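Local coordinates for dermonecrotic toxin (Pasteurella multocida, PDB 2EBF), which acts as a dermonecrotic, mitogenic toxin that induces bone resorption and is associated with the severe progressive form of atrophic rhinitis in pigs, at residues P224-W229 against Y285-F290; F336-W341 against S545-I550; P468-P473 against L477-N482; P631-R636 against F678-S683. One frame throughout, in Å; residues are numbered along the deposited sequence.

Contact 1: P224-W229 against Y285-F290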
# COMPACT_ATOMS: atom_id res chain seq x y z
N PRO A 224 16.36 -38.54 -23.63
CA PRO A 224 17.34 -38.63 -24.71
C PRO A 224 18.45 -37.56 -24.69
O PRO A 224 19.59 -37.86 -25.06
CB PRO A 224 16.49 -38.49 -25.97
CG PRO A 224 15.16 -39.01 -25.57
CD PRO A 224 14.98 -38.61 -24.14
N ALA A 225 18.11 -36.35 -24.25
CA ALA A 225 19.03 -35.21 -24.28
C ALA A 225 20.26 -35.34 -23.37
O ALA A 225 21.26 -34.64 -23.58
CB ALA A 225 18.29 -33.91 -23.98
N TYR A 226 20.20 -36.23 -22.39
CA TYR A 226 21.25 -36.33 -21.37
C TYR A 226 21.96 -37.69 -21.35
O TYR A 226 22.58 -38.07 -20.35
CB TYR A 226 20.67 -35.99 -19.99
CG TYR A 226 19.89 -34.71 -20.00
CD1 TYR A 226 20.54 -33.48 -20.00
CD2 TYR A 226 18.49 -34.72 -20.05
CE1 TYR A 226 19.83 -32.29 -20.03
CE2 TYR A 226 17.77 -33.53 -20.08
CZ TYR A 226 18.45 -32.32 -20.07
OH TYR A 226 17.75 -31.13 -20.10
N GLU A 227 21.88 -38.40 -22.46
CA GLU A 227 22.51 -39.71 -22.56
C GLU A 227 24.03 -39.65 -22.70
O GLU A 227 24.73 -40.54 -22.22
CB GLU A 227 21.85 -40.55 -23.66
CG GLU A 227 20.74 -41.44 -23.11
CD GLU A 227 19.48 -41.46 -23.96
OE1 GLU A 227 18.38 -41.59 -23.38
OE2 GLU A 227 19.59 -41.35 -25.21
N SER A 228 24.55 -38.59 -23.32
CA SER A 228 26.00 -38.37 -23.40
C SER A 228 26.62 -37.99 -22.04
O SER A 228 27.84 -38.07 -21.87
CB SER A 228 26.34 -37.32 -24.46
OG SER A 228 25.85 -36.04 -24.10
N TRP A 229 25.77 -37.60 -21.10
CA TRP A 229 26.21 -37.15 -19.77
C TRP A 229 26.48 -38.31 -18.81
O TRP A 229 27.32 -38.18 -17.92
CB TRP A 229 25.18 -36.21 -19.16
CG TRP A 229 25.06 -34.90 -19.87
CD1 TRP A 229 25.43 -34.62 -21.15
CD2 TRP A 229 24.50 -33.69 -19.34
NE1 TRP A 229 25.15 -33.30 -21.45
CE2 TRP A 229 24.58 -32.71 -20.35
CE3 TRP A 229 23.95 -33.34 -18.10
CZ2 TRP A 229 24.12 -31.40 -20.17
CZ3 TRP A 229 23.49 -32.04 -17.91
CH2 TRP A 229 23.58 -31.09 -18.94
N TYR A 285 18.17 -21.92 -26.82
CA TYR A 285 18.48 -22.11 -25.40
C TYR A 285 18.33 -23.57 -24.94
O TYR A 285 18.46 -23.88 -23.75
CB TYR A 285 17.68 -21.12 -24.54
CG TYR A 285 17.95 -19.67 -24.95
CD1 TYR A 285 16.97 -18.91 -25.59
CD2 TYR A 285 19.20 -19.09 -24.72
CE1 TYR A 285 17.23 -17.58 -25.97
CE2 TYR A 285 19.46 -17.78 -25.10
CZ TYR A 285 18.47 -17.03 -25.72
OH TYR A 285 18.75 -15.75 -26.09
N GLU A 286 18.06 -24.45 -25.91
CA GLU A 286 18.00 -25.90 -25.70
C GLU A 286 16.96 -26.29 -24.64
O GLU A 286 16.08 -25.49 -24.31
CB GLU A 286 19.40 -26.45 -25.37
CG GLU A 286 19.61 -27.94 -25.67
CD GLU A 286 19.57 -28.27 -27.15
OE1 GLU A 286 20.16 -27.53 -27.97
OE2 GLU A 286 18.95 -29.30 -27.50
N LEU A 287 17.05 -27.50 -24.10
CA LEU A 287 16.03 -27.97 -23.17
C LEU A 287 16.38 -27.70 -21.70
O LEU A 287 15.49 -27.65 -20.86
CB LEU A 287 15.78 -29.47 -23.38
CG LEU A 287 14.43 -30.06 -22.92
CD1 LEU A 287 13.25 -29.49 -23.72
CD2 LEU A 287 14.45 -31.59 -22.99
N TYR A 288 17.66 -27.47 -21.43
CA TYR A 288 18.22 -27.55 -20.06
C TYR A 288 17.59 -26.64 -19.00
O TYR A 288 17.34 -27.09 -17.88
CB TYR A 288 19.75 -27.37 -20.08
CG TYR A 288 20.44 -28.08 -21.23
CD1 TYR A 288 20.07 -29.36 -21.62
CD2 TYR A 288 21.49 -27.46 -21.91
CE1 TYR A 288 20.71 -30.00 -22.69
CE2 TYR A 288 22.14 -28.09 -22.97
CZ TYR A 288 21.74 -29.36 -23.35
OH TYR A 288 22.38 -29.99 -24.41
N PRO A 289 17.32 -25.35 -19.34
CA PRO A 289 16.68 -24.50 -18.33
C PRO A 289 15.28 -24.98 -18.03
O PRO A 289 14.84 -24.93 -16.88
CB PRO A 289 16.64 -23.12 -19.00
CG PRO A 289 17.62 -23.20 -20.13
CD PRO A 289 17.56 -24.61 -20.59
N PHE A 290 14.58 -25.46 -19.06
CA PHE A 290 13.22 -25.97 -18.93
C PHE A 290 13.18 -27.22 -18.06
O PHE A 290 12.31 -27.36 -17.20
CB PHE A 290 12.59 -26.21 -20.31
CG PHE A 290 11.17 -26.70 -20.27
CD1 PHE A 290 10.86 -28.00 -20.65
CD2 PHE A 290 10.14 -25.87 -19.85
CE1 PHE A 290 9.54 -28.47 -20.61
CE2 PHE A 290 8.82 -26.32 -19.81
CZ PHE A 290 8.52 -27.63 -20.19
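Tyr226 and Tyr288 run past each other in opposite directions and meet along their rims. The closest carbons are Tyr226 CE1 and Tyr288 CD1, 3.3 Å apart. The ring centroids of Tyr226 and Tyr288 lie 5.6 Å apart with the planes at 52°, and neither ring sits over the other's face. The phenol oxygen reaches the same rim: Tyr226 OH is 3.3 Å from Tyr288 CD1, lying at the edge of that ring and in its plane. Tyr226 gets there with CG anti to the carbonyl carbon (chi1 -50°), which brings the hydroxyl to the start of helix 288-300. There its hydroxyl is hydrogen-bonded to Thr291 OG1, which also bonds to the Leu287 carbonyl oxygen. Leu287 adds a looser contact, its CB standing 4.2 Å from Tyr226 OH.

Trp229 approaches Tyr288 differently. Its CZ2 comes over one face of the Tyr288 ring, 4.5 Å from Tyr288 CE1, in an oblique pairing with the planes inclined at 46° and the centroids of the Trp229 six-membered ring and the Tyr288 ring 5.7 Å apart. Within its own segment, Trp229 also receives Tyr226 CD1 over one face, so each of the three rings touches the other two. Leu241 of helix 234-248 packs on both tyrosines. The result is an aromatic cluster joining a loop to the start of a helix in the C2 region of the toxin's C-terminal part.

Contact 2: F336-W341 against S545-I550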
# COMPACT_ATOMS: atom_id res chain seq x y z
N PHE A 336 -10.65 9.03 -7.62
CA PHE A 336 -10.24 9.27 -9.00
C PHE A 336 -11.44 9.88 -9.70
O PHE A 336 -12.54 9.35 -9.59
CB PHE A 336 -9.78 8.00 -9.73
CG PHE A 336 -9.35 8.26 -11.16
CD1 PHE A 336 -8.06 8.72 -11.43
CD2 PHE A 336 -10.24 8.10 -12.21
CE1 PHE A 336 -7.66 8.99 -12.74
CE2 PHE A 336 -9.85 8.36 -13.53
CZ PHE A 336 -8.56 8.81 -13.80
N ASP A 337 -11.23 11.00 -10.38
CA ASP A 337 -12.31 11.66 -11.10
C ASP A 337 -12.29 11.21 -12.56
O ASP A 337 -11.35 11.51 -13.30
CB ASP A 337 -12.17 13.18 -10.99
CG ASP A 337 -13.33 13.94 -11.61
OD1 ASP A 337 -14.38 13.34 -11.93
OD2 ASP A 337 -13.20 15.17 -11.77
N TYR A 338 -13.33 10.48 -12.96
CA TYR A 338 -13.51 10.02 -14.34
C TYR A 338 -14.08 11.09 -15.26
O TYR A 338 -14.16 10.89 -16.47
CB TYR A 338 -14.46 8.84 -14.38
CG TYR A 338 -13.87 7.50 -14.04
CD1 TYR A 338 -13.88 7.03 -12.73
CD2 TYR A 338 -13.35 6.67 -15.04
CE1 TYR A 338 -13.37 5.76 -12.42
CE2 TYR A 338 -12.84 5.41 -14.74
CZ TYR A 338 -12.85 4.97 -13.43
OH TYR A 338 -12.35 3.72 -13.13
N THR A 339 -14.50 12.22 -14.68
CA THR A 339 -15.12 13.30 -15.46
C THR A 339 -14.27 13.81 -16.65
O THR A 339 -14.78 13.89 -17.78
CB THR A 339 -15.62 14.44 -14.52
OG1 THR A 339 -16.80 13.99 -13.86
CG2 THR A 339 -15.96 15.70 -15.31
N PRO A 340 -12.99 14.17 -16.43
CA PRO A 340 -12.21 14.64 -17.57
C PRO A 340 -12.10 13.62 -18.70
O PRO A 340 -12.25 13.99 -19.87
CB PRO A 340 -10.83 14.92 -16.96
CG PRO A 340 -11.10 15.13 -15.51
CD PRO A 340 -12.22 14.21 -15.18
N TRP A 341 -11.88 12.35 -18.36
CA TRP A 341 -11.71 11.31 -19.38
C TRP A 341 -13.02 11.04 -20.14
O TRP A 341 -13.03 10.96 -21.37
CB TRP A 341 -11.15 10.02 -18.77
CG TRP A 341 -10.70 9.00 -19.81
CD1 TRP A 341 -9.45 8.87 -20.36
CD2 TRP A 341 -11.51 7.98 -20.40
NE1 TRP A 341 -9.43 7.83 -21.26
CE2 TRP A 341 -10.68 7.27 -21.30
CE3 TRP A 341 -12.85 7.59 -20.26
CZ2 TRP A 341 -11.16 6.20 -22.06
CZ3 TRP A 341 -13.32 6.54 -21.01
CH2 TRP A 341 -12.48 5.84 -21.91
N SER A 545 -20.00 -2.23 -16.69
CA SER A 545 -19.89 -3.41 -15.83
C SER A 545 -18.51 -3.62 -15.18
O SER A 545 -18.40 -4.37 -14.21
CB SER A 545 -20.32 -4.67 -16.58
OG SER A 545 -19.59 -4.83 -17.78
N SER A 546 -17.48 -2.98 -15.72
CA SER A 546 -16.11 -3.12 -15.19
C SER A 546 -15.73 -1.99 -14.25
O SER A 546 -14.79 -2.10 -13.46
CB SER A 546 -15.11 -3.20 -16.34
OG SER A 546 -15.06 -4.51 -16.86
N ARG A 547 -16.46 -0.88 -14.36
CA ARG A 547 -16.17 0.30 -13.58
C ARG A 547 -16.94 0.20 -12.26
O ARG A 547 -17.86 0.98 -12.00
CB ARG A 547 -16.55 1.55 -14.38
CG ARG A 547 -15.76 2.77 -13.99
CD ARG A 547 -16.35 4.01 -14.59
NE ARG A 547 -15.83 4.27 -15.92
CZ ARG A 547 -15.98 5.42 -16.55
NH1 ARG A 547 -16.66 6.41 -15.97
NH2 ARG A 547 -15.44 5.61 -17.75
N VAL A 548 -16.54 -0.78 -11.44
CA VAL A 548 -17.29 -1.17 -10.24
C VAL A 548 -16.33 -1.53 -9.09
O VAL A 548 -15.13 -1.72 -9.33
CB VAL A 548 -18.23 -2.40 -10.52
CG1 VAL A 548 -19.30 -2.07 -11.57
CG2 VAL A 548 -17.42 -3.63 -10.95
N PRO A 549 -16.83 -1.58 -7.84
CA PRO A 549 -16.02 -2.18 -6.76
C PRO A 549 -15.95 -3.69 -6.89
O PRO A 549 -16.83 -4.29 -7.49
CB PRO A 549 -16.81 -1.84 -5.48
CG PRO A 549 -17.80 -0.78 -5.89
CD PRO A 549 -18.11 -1.06 -7.33
N ILE A 550 -14.88 -4.29 -6.36
CA ILE A 550 -14.83 -5.73 -6.18
C ILE A 550 -15.99 -6.09 -5.24
O ILE A 550 -16.28 -5.35 -4.31
CB ILE A 550 -13.49 -6.17 -5.53
CG1 ILE A 550 -12.33 -6.02 -6.51
CG2 ILE A 550 -13.58 -7.62 -5.03
CD1 ILE A 550 -10.95 -5.87 -5.84
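Tyr338 and Arg547 form a guanidinium-aromatic stack that ties the approach to helix 339-345 to the loop following strand 537-539 in the C2 region. The CA atoms of Tyr338 and Arg547 are 10.1 Å apart, so the connection is made by the long side chains rather than by adjoining backbones.

The stacking term is nearly flat: the planes differ by 17° and the centres of the Arg547 guanidinium and the Tyr338 ring are 3.9 Å apart. Over the guanidinium centre sits Tyr338 CD2, 3.3 Å from Arg547 CZ. The aliphatic part of the arginine continues along the same face as a CH-pi contact, with Arg547 CD 3.8 Å from the Tyr338 ring centroid and 13° off its normal. The chain extends through its first two torsions and bends at chi3 (-87°), which lays both methylene and guanidinium against one ring. Phe336 CD2 covers the opposite face near its rim. Trp341 adds a smaller contact: its CZ3 lies at the edge of the guanidinium, near its plane, 4.0 Å from Arg547 NH2, with the two planes steeply inclined.

Ionic and polar bonds fix the ends. Arg547 makes salt bridges through NH1 to Asp342 and through NE to Asp542, which probably lock the rotation of the stacked plane, while Tyr338 OH is hydrogen-bonded to Ser509 OG.

Local turns and a cap shape both segments. Arg547 is the centre of an inverse gamma turn. Ahead of the helix, Thr339 N donates a capping bond to Asp337 OD1, 3.0 Å long, meeting the oxygen from above the carboxylate plane.

Contact 3: P468-P473 against L477-N482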
# COMPACT_ATOMS: atom_id res chain seq x y z
N PRO A 468 0.20 -16.36 -13.67
CA PRO A 468 -1.16 -16.86 -13.46
C PRO A 468 -1.21 -18.04 -12.46
O PRO A 468 -0.17 -18.62 -12.16
CB PRO A 468 -1.60 -17.29 -14.88
CG PRO A 468 -0.32 -17.48 -15.63
CD PRO A 468 0.63 -16.48 -15.07
N PRO A 469 -2.41 -18.41 -11.97
CA PRO A 469 -3.72 -17.89 -12.35
C PRO A 469 -4.07 -16.55 -11.71
O PRO A 469 -3.77 -16.31 -10.53
CB PRO A 469 -4.68 -18.98 -11.87
CG PRO A 469 -3.99 -19.61 -10.72
CD PRO A 469 -2.51 -19.44 -10.91
N PHE A 470 -4.71 -15.69 -12.50
CA PHE A 470 -5.29 -14.45 -12.00
C PHE A 470 -6.77 -14.70 -11.66
O PHE A 470 -7.66 -14.02 -12.16
CB PHE A 470 -5.14 -13.34 -13.04
CG PHE A 470 -3.76 -12.74 -13.10
CD1 PHE A 470 -3.45 -11.60 -12.35
CD2 PHE A 470 -2.77 -13.31 -13.89
CE1 PHE A 470 -2.15 -11.04 -12.41
CE2 PHE A 470 -1.49 -12.76 -13.95
CZ PHE A 470 -1.18 -11.63 -13.21
N ASN A 471 -7.02 -15.69 -10.80
CA ASN A 471 -8.38 -16.05 -10.40
C ASN A 471 -8.83 -15.31 -9.15
O ASN A 471 -9.67 -15.81 -8.38
CB ASN A 471 -8.52 -17.58 -10.23
CG ASN A 471 -7.56 -18.17 -9.19
OD1 ASN A 471 -7.25 -19.37 -9.24
ND2 ASN A 471 -7.09 -17.36 -8.25
N ASN A 472 -8.27 -14.13 -8.95
CA ASN A 472 -8.55 -13.32 -7.78
C ASN A 472 -8.36 -11.84 -8.07
O ASN A 472 -7.30 -11.43 -8.53
CB ASN A 472 -7.66 -13.76 -6.61
CG ASN A 472 -8.10 -13.18 -5.31
OD1 ASN A 472 -8.79 -13.83 -4.51
ND2 ASN A 472 -7.72 -11.93 -5.08
N PRO A 473 -9.40 -11.02 -7.79
CA PRO A 473 -9.36 -9.60 -8.16
C PRO A 473 -8.30 -8.78 -7.40
O PRO A 473 -7.88 -7.74 -7.88
CB PRO A 473 -10.77 -9.11 -7.84
CG PRO A 473 -11.28 -10.07 -6.79
CD PRO A 473 -10.66 -11.39 -7.12
N LEU A 477 -5.53 -6.60 -9.13
CA LEU A 477 -5.40 -5.18 -8.76
C LEU A 477 -3.95 -4.83 -8.38
O LEU A 477 -3.44 -3.78 -8.79
CB LEU A 477 -6.33 -4.85 -7.59
CG LEU A 477 -6.27 -3.45 -6.97
CD1 LEU A 477 -6.57 -2.42 -8.02
CD2 LEU A 477 -7.25 -3.32 -5.82
N TYR A 478 -3.31 -5.70 -7.59
CA TYR A 478 -1.93 -5.52 -7.19
C TYR A 478 -1.04 -5.40 -8.41
O TYR A 478 -0.24 -4.47 -8.52
CB TYR A 478 -1.44 -6.69 -6.29
CG TYR A 478 0.06 -6.60 -6.00
CD1 TYR A 478 1.00 -7.23 -6.83
CD2 TYR A 478 0.53 -5.87 -4.91
CE1 TYR A 478 2.37 -7.12 -6.57
CE2 TYR A 478 1.89 -5.77 -4.65
CZ TYR A 478 2.80 -6.40 -5.47
OH TYR A 478 4.15 -6.29 -5.20
N TYR A 479 -1.18 -6.35 -9.33
CA TYR A 479 -0.36 -6.39 -10.54
C TYR A 479 -0.61 -5.17 -11.44
O TYR A 479 0.32 -4.52 -11.89
CB TYR A 479 -0.62 -7.71 -11.28
CG TYR A 479 0.08 -7.83 -12.60
CD1 TYR A 479 1.45 -7.99 -12.67
CD2 TYR A 479 -0.65 -7.77 -13.79
CE1 TYR A 479 2.10 -8.10 -13.90
CE2 TYR A 479 -0.01 -7.88 -15.02
CZ TYR A 479 1.36 -8.03 -15.06
OH TYR A 479 2.00 -8.14 -16.28
N LYS A 480 -1.89 -4.86 -11.67
CA LYS A 480 -2.25 -3.71 -12.50
C LYS A 480 -1.75 -2.40 -11.89
O LYS A 480 -1.27 -1.52 -12.61
CB LYS A 480 -3.76 -3.65 -12.68
CG LYS A 480 -4.24 -2.47 -13.51
CD LYS A 480 -5.75 -2.49 -13.61
CE LYS A 480 -6.25 -1.45 -14.59
NZ LYS A 480 -7.74 -1.36 -14.55
N GLY A 481 -1.87 -2.28 -10.57
CA GLY A 481 -1.49 -1.07 -9.87
C GLY A 481 -0.03 -0.73 -10.06
O GLY A 481 0.32 0.44 -10.26
N ASN A 482 0.84 -1.73 -10.00
CA ASN A 482 2.28 -1.51 -10.18
C ASN A 482 2.64 -1.06 -11.60
O ASN A 482 3.59 -0.28 -11.80
CB ASN A 482 3.06 -2.76 -9.79
CG ASN A 482 3.02 -3.05 -8.29
OD1 ASN A 482 3.21 -4.20 -7.88
ND2 ASN A 482 2.77 -2.03 -7.48
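Phe470 presents the far edge of its ring to Tyr479, in the second turn of helix 473-490, and the contact can be traced outward along the tyrosine. Tyr479 CB lies in the plane of the phenylalanine ring, at its edge, 3.8 Å from Phe470 CE1. Next along, Tyr479 CG is met by two ring carbons, the nearer being Phe470 CE1 at 3.9 Å, with Phe470 CZ just beyond. Tyr479 CD2 is equally close to both, 3.9 Å from Phe470 CE1 and from Phe470 CZ. Past CD2 the tyrosine ring leaves the phenylalanine behind, and its side chain touches Ser466 in the loop before the helix. Relative to the tyrosine ring, Phe470 CZ stands over one face, toward the rim. The side chains cross at about a right angle, and the ring planes are at 56°, an oblique pairing. With CG of Tyr479 anti to the backbone N (chi1 175°), the ring projects outward from the helix, and its CB, CG and CD2 lie beside Phe470. Lys475, in the first turn, makes a cation-pi contact with Phe470.

The second link is an i to i+4 bond of the first turn: Leu477 N donates to Pro473 O over 2.9 Å, with an N-H...O angle of 150°. Asn472 holds the N-cap position just before the helix.

Leu477 and Tyr478 pack on helix 312-333. Helix 473-490 itself is the connection of a beta-alpha-beta crossover, leading from strand 456-461, outermost in the mixed sheet, to the parallel strand 498-502, with strand 399-402 between them.

Contact 4: P631-R636 against F678-S683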
# COMPACT_ATOMS: atom_id res chain seq x y z
N PRO A 631 -25.81 30.22 19.64
CA PRO A 631 -26.92 30.62 18.76
C PRO A 631 -27.17 32.14 18.72
O PRO A 631 -27.58 32.67 17.69
CB PRO A 631 -28.13 29.87 19.34
CG PRO A 631 -27.53 28.74 20.16
CD PRO A 631 -26.29 29.35 20.74
N LYS A 632 -26.91 32.83 19.83
CA LYS A 632 -27.09 34.28 19.89
C LYS A 632 -26.05 34.97 19.01
O LYS A 632 -26.35 35.95 18.31
CB LYS A 632 -26.98 34.78 21.34
CG LYS A 632 -27.99 34.17 22.30
CD LYS A 632 -27.71 34.59 23.74
CE LYS A 632 -28.51 33.77 24.76
NZ LYS A 632 -29.95 33.60 24.40
N VAL A 633 -24.82 34.46 19.02
CA VAL A 633 -23.79 34.96 18.12
C VAL A 633 -24.18 34.74 16.66
O VAL A 633 -24.09 35.66 15.85
CB VAL A 633 -22.41 34.32 18.45
CG1 VAL A 633 -21.37 34.65 17.40
CG2 VAL A 633 -21.96 34.78 19.83
N ALA A 634 -24.62 33.53 16.32
CA ALA A 634 -25.04 33.25 14.94
C ALA A 634 -26.17 34.19 14.48
O ALA A 634 -26.18 34.65 13.34
CB ALA A 634 -25.42 31.78 14.76
N ALA A 635 -27.10 34.48 15.38
CA ALA A 635 -28.24 35.36 15.08
C ALA A 635 -27.76 36.80 14.80
O ALA A 635 -28.22 37.44 13.85
CB ALA A 635 -29.24 35.33 16.23
N ARG A 636 -26.83 37.28 15.61
CA ARG A 636 -26.27 38.62 15.37
C ARG A 636 -25.46 38.68 14.08
O ARG A 636 -25.58 39.63 13.31
CB ARG A 636 -25.45 39.11 16.58
CG ARG A 636 -24.92 40.55 16.48
CD ARG A 636 -26.01 41.57 16.09
NE ARG A 636 -25.44 42.88 15.78
CZ ARG A 636 -26.03 43.81 15.04
NH1 ARG A 636 -27.24 43.60 14.52
NH2 ARG A 636 -25.41 44.96 14.82
N PHE A 678 -14.86 30.91 9.90
CA PHE A 678 -14.10 31.64 10.91
C PHE A 678 -14.90 31.66 12.20
O PHE A 678 -15.99 32.22 12.24
CB PHE A 678 -13.88 33.07 10.43
CG PHE A 678 -12.92 33.17 9.28
CD1 PHE A 678 -11.57 33.38 9.52
CD2 PHE A 678 -13.37 33.04 7.97
CE1 PHE A 678 -10.67 33.47 8.46
CE2 PHE A 678 -12.47 33.12 6.90
CZ PHE A 678 -11.12 33.34 7.16
N ALA A 679 -14.36 31.02 13.24
CA ALA A 679 -15.01 31.02 14.55
C ALA A 679 -15.21 32.45 15.06
O ALA A 679 -14.33 33.29 14.90
CB ALA A 679 -14.18 30.24 15.54
N VAL A 680 -16.38 32.71 15.64
CA VAL A 680 -16.65 33.95 16.36
C VAL A 680 -17.05 33.53 17.77
O VAL A 680 -18.21 33.23 18.06
CB VAL A 680 -17.73 34.83 15.67
CG1 VAL A 680 -18.05 36.08 16.52
CG2 VAL A 680 -17.25 35.27 14.29
N ASP A 681 -16.06 33.50 18.65
CA ASP A 681 -16.22 32.85 19.94
C ASP A 681 -16.20 33.90 21.05
O ASP A 681 -15.13 34.34 21.49
CB ASP A 681 -15.12 31.80 20.09
CG ASP A 681 -15.13 31.10 21.44
OD1 ASP A 681 -16.01 31.36 22.28
OD2 ASP A 681 -14.23 30.27 21.65
N ALA A 682 -17.40 34.27 21.49
CA ALA A 682 -17.60 35.30 22.50
C ALA A 682 -17.56 34.75 23.93
O ALA A 682 -17.81 35.49 24.90
CB ALA A 682 -18.91 36.04 22.24
N SER A 683 -17.20 33.49 24.08
CA SER A 683 -17.12 32.91 25.42
C SER A 683 -15.80 32.19 25.73
O SER A 683 -15.73 31.43 26.68
CB SER A 683 -18.32 31.99 25.67
OG SER A 683 -18.23 30.84 24.86
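Val633 of helix 629-639 packs against Val680 and Ala682, seating the helix on the last part of strand 676-681 and the turn after it. This is helix-on-sheet packing in the C3 region, where the strand belongs to an antiparallel sheet between strands 660-673 and 697-700. Backbone hydrogen bonds hold the strand in place before it reaches the helix: Phe678 pairs with Phe671, and Ala679 with Leu699.

At Val680 the side chain turns toward the helix. Its CG1 meets Val633 CG1 at 3.7 Å, branch against branch, and the two side chains cross obliquely. The same valine methyl, Val633 CG1, also rests 3.5 Å from Val680 O. Having CG1 anti to the backbone N (chi1 171°) points that branch of Val633 at the strand. The CA atoms of Val633 and Val680, 7.4 Å apart, mark the nearest backbone pair of the two segments. Met615 of helix 613-617 touches Val633 as well.

Asp681, next in order, turns its side chain away from the helix. Its OD2 is hydrogen-bonded to His666 NE2 and Trp704 NE1; with Cys626 among the residues that line the bound phosphonate, and Ser683 touching Cys626, this fits a thiol-protease-like triad, probably Cys626, His666 and Asp681. In this crystal Cys626 is disulfide-bonded to Cys620. Ala682 returns to the helix side, its CB 4.1 Å from Val633 CG2, and bonds to Cys620 through its backbone. At Ser683 an Asx turn closes: Ser683 N donates to Asp681 OD1, 3.0 Å away, at 154°, on the anti side and tilted out of the carboxylate plane.

How the contacts relate
Contacts 1, 2 and 3 fall in the C2 region and contact 4 in the C3 region. Contact 1 closes before the others open, contact 3 is nested within the loop closed by contact 2, and contact 4 comes last. Contacts 2 and 3, with centres about 18 Å apart, join directly where Ile550 CG1 packs 3.7 Å from Pro473 CB, so the loop after strand 537-539 also reaches the start of helix 473-490. Contact 1 is more peripheral, about 43 Å from the chain's centre against 14 to 20 Å for contacts 2 and 3. Contact 4 lies about 87 Å from contact 1, centre to centre, placing the probable catalytic triad far from the C2 aromatic cluster.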